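Local structure of putative nucleolar GTP-binding protein 1 (Plasmodium falciparum, 2QU8) at residues Thr103-Asp117 against Glu128-Phe140. The protein binds GDP and is probably a GTPase of the nucleolar NOG1 family, though its function in the malaria parasite is not established. Sequence-based numbering, arbitrary orientation.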
loop_
_atom_site.group_PDB
_atom_site.type_symbol
_atom_site.label_atom_id
_atom_site.label_comp_id
_atom_site.label_asym_id
_atom_site.label_seq_id
_atom_site.Cartn_x
_atom_site.Cartn_y
_atom_site.Cartn_z
ATOM N N THR A 103 -0.312 6.724 12.317
ATOM C CA THR A 103 0.433 5.729 13.075
ATOM C C THR A 103 -0.437 4.517 13.445
ATOM O O THR A 103 0.020 3.384 13.343
ATOM C CB THR A 103 1.084 6.360 14.325
ATOM O OG1 THR A 103 1.823 7.526 13.933
ATOM C CG2 THR A 103 2.029 5.380 14.985
ATOM N N ALA A 104 -1.692 4.758 13.829
ATOM C CA ALA A 104 -2.625 3.664 14.153
ATOM C C ALA A 104 -2.836 2.704 12.971
ATOM O O ALA A 104 -2.894 1.489 13.156
ATOM C CB ALA A 104 -3.955 4.212 14.649
ATOM N N LEU A 105 -2.928 3.268 11.766
ATOM C CA LEU A 105 -3.038 2.499 10.527
ATOM C C LEU A 105 -1.792 1.683 10.214
ATOM O O LEU A 105 -1.879 0.560 9.715
ATOM C CB LEU A 105 -3.333 3.441 9.360
ATOM C CG LEU A 105 -4.815 3.633 9.056
ATOM C CD1 LEU A 105 -5.030 4.901 8.272
ATOM C CD2 LEU A 105 -5.354 2.412 8.293
ATOM N N ALA A 106 -0.633 2.268 10.501
ATOM C CA ALA A 106 0.657 1.616 10.305
ATOM C C ALA A 106 0.877 0.416 11.225
ATOM O O ALA A 106 1.783 -0.384 10.995
ATOM C CB ALA A 106 1.783 2.627 10.472
ATOM N N HIS A 107 0.046 0.287 12.258
ATOM C CA HIS A 107 0.134 -0.833 13.201
ATOM C C HIS A 107 -0.903 -1.935 12.971
ATOM O O HIS A 107 -0.992 -2.872 13.759
ATOM C CB HIS A 107 0.062 -0.321 14.643
ATOM C CG HIS A 107 1.332 0.313 15.116
ATOM N ND1 HIS A 107 1.641 1.637 14.882
ATOM C CD2 HIS A 107 2.382 -0.201 15.797
ATOM C CE1 HIS A 107 2.823 1.912 15.401
ATOM N NE2 HIS A 107 3.294 0.813 15.962
ATOM N N ILE A 108 -1.677 -1.823 11.891
ATOM C CA ILE A 108 -2.675 -2.839 11.512
ATOM C C ILE A 108 -1.982 -4.058 10.884
ATOM O O ILE A 108 -0.824 -3.972 10.476
ATOM C CB ILE A 108 -3.718 -2.255 10.504
ATOM C CG1 ILE A 108 -4.343 -0.953 11.028
ATOM C CG2 ILE A 108 -4.800 -3.273 10.135
ATOM C CD1 ILE A 108 -5.511 -1.104 11.974
ATOM N N ASN A 109 -2.696 -5.183 10.814
ATOM C CA ASN A 109 -2.215 -6.406 10.162
ATOM C C ASN A 109 -2.258 -6.236 8.638
ATOM O O ASN A 109 -3.122 -6.799 7.964
ATOM C CB ASN A 109 -3.069 -7.600 10.629
ATOM C CG ASN A 109 -2.683 -8.927 9.968
ATOM O OD1 ASN A 109 -1.616 -9.063 9.379
ATOM N ND2 ASN A 109 -3.566 -9.911 10.076
ATOM N N GLY A 110 -1.327 -5.454 8.096
ATOM C CA GLY A 110 -1.400 -5.070 6.685
ATOM C C GLY A 110 -0.138 -5.064 5.838
ATOM O O GLY A 110 0.989 -5.077 6.352
ATOM N N VAL A 111 -0.354 -5.056 4.524
ATOM C CA VAL A 111 0.686 -4.841 3.530
ATOM C C VAL A 111 0.358 -3.506 2.848
ATOM O O VAL A 111 -0.813 -3.189 2.654
ATOM C CB VAL A 111 0.721 -6.007 2.496
ATOM C CG1 VAL A 111 -0.629 -6.181 1.803
ATOM C CG2 VAL A 111 1.812 -5.807 1.467
ATOM N N ILE A 112 1.374 -2.722 2.506
ATOM C CA ILE A 112 1.142 -1.428 1.847
ATOM C C ILE A 112 1.071 -1.624 0.348
ATOM O O ILE A 112 1.905 -2.323 -0.230
ATOM C CB ILE A 112 2.274 -0.397 2.131
ATOM C CG1 ILE A 112 2.687 -0.410 3.606
ATOM C CG2 ILE A 112 1.882 1.032 1.650
ATOM C CD1 ILE A 112 1.574 -0.069 4.599
ATOM N N LEU A 113 0.061 -1.036 -0.283
ATOM C CA LEU A 113 0.084 -0.886 -1.727
ATOM C C LEU A 113 0.251 0.602 -2.026
ATOM O O LEU A 113 -0.699 1.374 -1.886
ATOM C CB LEU A 113 -1.181 -1.454 -2.385
ATOM C CG LEU A 113 -1.339 -1.304 -3.909
ATOM C CD1 LEU A 113 -0.117 -1.787 -4.700
ATOM C CD2 LEU A 113 -2.585 -2.034 -4.378
ATOM N N PHE A 114 1.469 0.983 -2.402
ATOM C CA PHE A 114 1.790 2.350 -2.803
ATOM C C PHE A 114 1.713 2.446 -4.315
ATOM O O PHE A 114 2.501 1.822 -5.040
ATOM C CB PHE A 114 3.174 2.812 -2.294
ATOM C CG PHE A 114 3.442 4.284 -2.527
ATOM C CD1 PHE A 114 3.139 5.226 -1.545
ATOM C CD2 PHE A 114 3.963 4.730 -3.739
ATOM C CE1 PHE A 114 3.368 6.589 -1.764
ATOM C CE2 PHE A 114 4.192 6.090 -3.969
ATOM C CZ PHE A 114 3.897 7.016 -2.979
ATOM N N ILE A 115 0.757 3.240 -4.784
ATOM C CA ILE A 115 0.494 3.354 -6.201
ATOM C C ILE A 115 1.160 4.591 -6.792
ATOM O O ILE A 115 1.002 5.706 -6.278
ATOM C CB ILE A 115 -1.022 3.350 -6.511
ATOM C CG1 ILE A 115 -1.670 2.064 -5.960
ATOM C CG2 ILE A 115 -1.257 3.517 -8.024
ATOM C CD1 ILE A 115 -3.164 1.915 -6.227
ATOM N N ILE A 116 1.920 4.357 -7.862
ATOM C CA ILE A 116 2.504 5.397 -8.688
ATOM C C ILE A 116 1.774 5.397 -10.028
ATOM O O ILE A 116 1.700 4.370 -10.713
ATOM C CB ILE A 116 4.034 5.171 -8.921
ATOM C CG1 ILE A 116 4.810 5.244 -7.596
ATOM C CG2 ILE A 116 4.602 6.176 -9.948
ATOM C CD1 ILE A 116 6.278 4.821 -7.690
ATOM N N ASP A 117 1.213 6.551 -10.372
ATOM C CA ASP A 117 0.660 6.810 -11.698
ATOM C C ASP A 117 1.804 7.154 -12.670
ATOM O O ASP A 117 2.284 8.293 -12.709
ATOM C CB ASP A 117 -0.370 7.950 -11.594
ATOM C CG ASP A 117 -0.894 8.416 -12.945
ATOM O OD1 ASP A 117 -0.668 7.735 -13.970
ATOM O OD2 ASP A 117 -1.544 9.478 -12.976
ATOM N N GLU A 128 8.488 12.922 -8.278
ATOM C CA GLU A 128 7.764 13.540 -7.165
ATOM C C GLU A 128 6.963 12.481 -6.393
ATOM O O GLU A 128 6.836 12.559 -5.172
ATOM C CB GLU A 128 6.843 14.660 -7.664
ATOM C CG GLU A 128 7.583 15.896 -8.164
ATOM C CD GLU A 128 6.666 16.929 -8.802
ATOM O OE1 GLU A 128 5.830 16.551 -9.642
ATOM O OE2 GLU A 128 6.789 18.130 -8.466
ATOM N N GLN A 129 6.438 11.490 -7.111
ATOM C CA GLN A 129 5.706 10.388 -6.477
ATOM C C GLN A 129 6.643 9.449 -5.711
ATOM O O GLN A 129 6.285 8.934 -4.658
ATOM C CB GLN A 129 4.877 9.616 -7.500
ATOM C CG GLN A 129 3.751 10.433 -8.123
ATOM C CD GLN A 129 3.007 9.673 -9.198
ATOM O OE1 GLN A 129 2.255 8.740 -8.905
ATOM N NE2 GLN A 129 3.203 10.073 -10.452
ATOM N N ILE A 130 7.842 9.227 -6.241
ATOM C CA ILE A 130 8.847 8.441 -5.523
ATOM C C ILE A 130 9.332 9.196 -4.275
ATOM O O ILE A 130 9.451 8.615 -3.195
ATOM C CB ILE A 130 10.009 8.012 -6.443
ATOM C CG1 ILE A 130 9.527 6.932 -7.425
ATOM C CG2 ILE A 130 11.165 7.480 -5.619
ATOM C CD1 ILE A 130 10.574 6.481 -8.465
ATOM N N ASN A 131 9.597 10.492 -4.424
ATOM C CA ASN A 131 9.874 11.348 -3.275
ATOM C C ASN A 131 8.817 11.227 -2.181
ATOM O O ASN A 131 9.150 11.155 -1.000
ATOM C CB ASN A 131 10.024 12.807 -3.703
ATOM C CG ASN A 131 11.350 13.086 -4.399
ATOM O OD1 ASN A 131 12.110 12.167 -4.740
ATOM N ND2 ASN A 131 11.630 14.367 -4.628
ATOM N N LEU A 132 7.542 11.208 -2.570
ATOM C CA LEU A 132 6.458 10.984 -1.612
ATOM C C LEU A 132 6.617 9.635 -0.905
ATOM O O LEU A 132 6.466 9.554 0.316
ATOM C CB LEU A 132 5.081 11.080 -2.291
ATOM C CG LEU A 132 3.836 10.664 -1.493
ATOM C CD1 LEU A 132 3.674 11.474 -0.218
ATOM C CD2 LEU A 132 2.573 10.769 -2.348
ATOM N N PHE A 133 6.920 8.593 -1.681
ATOM C CA PHE A 133 7.097 7.246 -1.139
ATOM C C PHE A 133 8.166 7.182 -0.046
ATOM O O PHE A 133 7.934 6.608 1.015
ATOM C CB PHE A 133 7.415 6.229 -2.239
ATOM C CG PHE A 133 7.801 4.878 -1.706
ATOM C CD1 PHE A 133 6.847 4.055 -1.113
ATOM C CD2 PHE A 133 9.121 4.443 -1.760
ATOM C CE1 PHE A 133 7.197 2.813 -0.599
ATOM C CE2 PHE A 133 9.481 3.193 -1.254
ATOM C CZ PHE A 133 8.515 2.378 -0.673
ATOM N N TYR A 134 9.329 7.768 -0.308
ATOM C CA TYR A 134 10.406 7.778 0.682
ATOM C C TYR A 134 9.993 8.551 1.920
ATOM O O TYR A 134 10.301 8.153 3.043
ATOM C CB TYR A 134 11.683 8.391 0.111
ATOM C CG TYR A 134 12.337 7.603 -1.006
ATOM C CD1 TYR A 134 12.587 6.237 -0.889
ATOM C CD2 TYR A 134 12.735 8.239 -2.168
ATOM C CE1 TYR A 134 13.208 5.523 -1.934
ATOM C CE2 TYR A 134 13.351 7.550 -3.196
ATOM C CZ TYR A 134 13.582 6.197 -3.083
ATOM O OH TYR A 134 14.197 5.544 -4.134
ATOM N N SER A 135 9.274 9.644 1.700
ATOM C CA SER A 135 8.884 10.564 2.761
ATOM C C SER A 135 7.937 9.925 3.778
ATOM O O SER A 135 7.896 10.340 4.942
ATOM C CB SER A 135 8.269 11.826 2.144
ATOM O OG SER A 135 7.421 12.494 3.050
ATOM N N ILE A 136 7.196 8.908 3.341
ATOM C CA ILE A 136 6.148 8.311 4.169
ATOM C C ILE A 136 6.271 6.801 4.416
ATOM O O ILE A 136 5.458 6.229 5.148
ATOM C CB ILE A 136 4.719 8.620 3.613
ATOM C CG1 ILE A 136 4.417 7.802 2.352
ATOM C CG2 ILE A 136 4.513 10.133 3.402
ATOM C CD1 ILE A 136 2.951 7.698 2.055
ATOM N N LYS A 137 7.260 6.150 3.811
ATOM C CA LYS A 137 7.390 4.700 3.964
ATOM C C LYS A 137 8.045 4.357 5.305
ATOM O O LYS A 137 8.020 3.205 5.747
ATOM C CB LYS A 137 8.118 4.066 2.766
ATOM C CG LYS A 137 9.530 3.544 3.005
ATOM C CD LYS A 137 10.601 4.576 2.736
ATOM C CE LYS A 137 11.981 3.980 3.000
ATOM N NZ LYS A 137 13.085 4.872 2.546
ATOM N N SER A 138 8.602 5.385 5.946
ATOM C CA SER A 138 9.221 5.273 7.264
ATOM C C SER A 138 8.209 5.021 8.394
ATOM O O SER A 138 8.559 4.424 9.413
ATOM C CB SER A 138 10.088 6.508 7.553
ATOM O OG SER A 138 9.659 7.639 6.795
ATOM N N VAL A 139 6.961 5.457 8.215
ATOM C CA VAL A 139 5.904 5.167 9.199
ATOM C C VAL A 139 5.536 3.673 9.183
ATOM O O VAL A 139 5.082 3.129 10.193
ATOM C CB VAL A 139 4.647 6.080 9.021
ATOM C CG1 VAL A 139 3.762 5.615 7.870
ATOM C CG2 VAL A 139 3.837 6.157 10.317
ATOM N N PHE A 140 5.754 3.021 8.042
ATOM C CA PHE A 140 5.469 1.599 7.883
ATOM C C PHE A 140 6.740 0.759 8.032
ATOM O O PHE A 140 7.030 -0.118 7.208
ATOM C CB PHE A 140 4.794 1.325 6.533
ATOM C CG PHE A 140 3.595 2.196 6.257
ATOM C CD1 PHE A 140 3.590 3.069 5.172
ATOM C CD2 PHE A 140 2.467 2.140 7.077
ATOM C CE1 PHE A 140 2.486 3.873 4.904
ATOM C CE2 PHE A 140 1.351 2.947 6.817
ATOM C CZ PHE A 140 1.364 3.813 5.731
HETATM O O HOH W 1 1.939 8.186 -5.863
#
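This is a buried strand-helix contact: Phe-114 of strand 110-117 packs on Phe-133 of helix 126-137, which lies against the central sheet of the GTPase domain. The two segments run nearly antiparallel, at 165°, and their axes come within 9.0 Å. Phe-133 meets one face of the Phe-114 ring in two ways: a CH-pi contact from CB, 3.8 Å from the ring centroid, and a T-shaped (edge-to-face) contact in which the Phe-133 ring turns its edge to that face, planes at 63°. Phe-114 CG lies anti to the backbone N (chi1 -172°), which carries the ring to the helix; Leu-132 CG and Ile-136 CD1 sit at the edge of this ring. This is the beta-alpha-beta crossover of a P-loop GTPase fold: helix 126-137 links strand 110-117 to the parallel neighbour 145-150. At the strand's C-terminal end, the Gln-129 amide grips the Asp-117 backbone twice. Asp-117 N donates to a lone pair of Gln-129 OE1 at 2.8 Å, and Gln-129 NE2 to Asp-117 O at 3.0 Å. A water donates to Gln-129 OE1 and Ile-115 O, linking amide and strand. The Asp-117 side chain, about 6 Å from the bound GDP, salt-bridges Lys-151 and hydrogen-bonds Ser-119. At the far end, the Phe-140 ring is sandwiched between Ile-112 CD1, 3.5 Å from its centroid, and Val-139 CG1. Ala-106 CB of helix 96-106 touches Phe-140 CD2 at 3.5 Å.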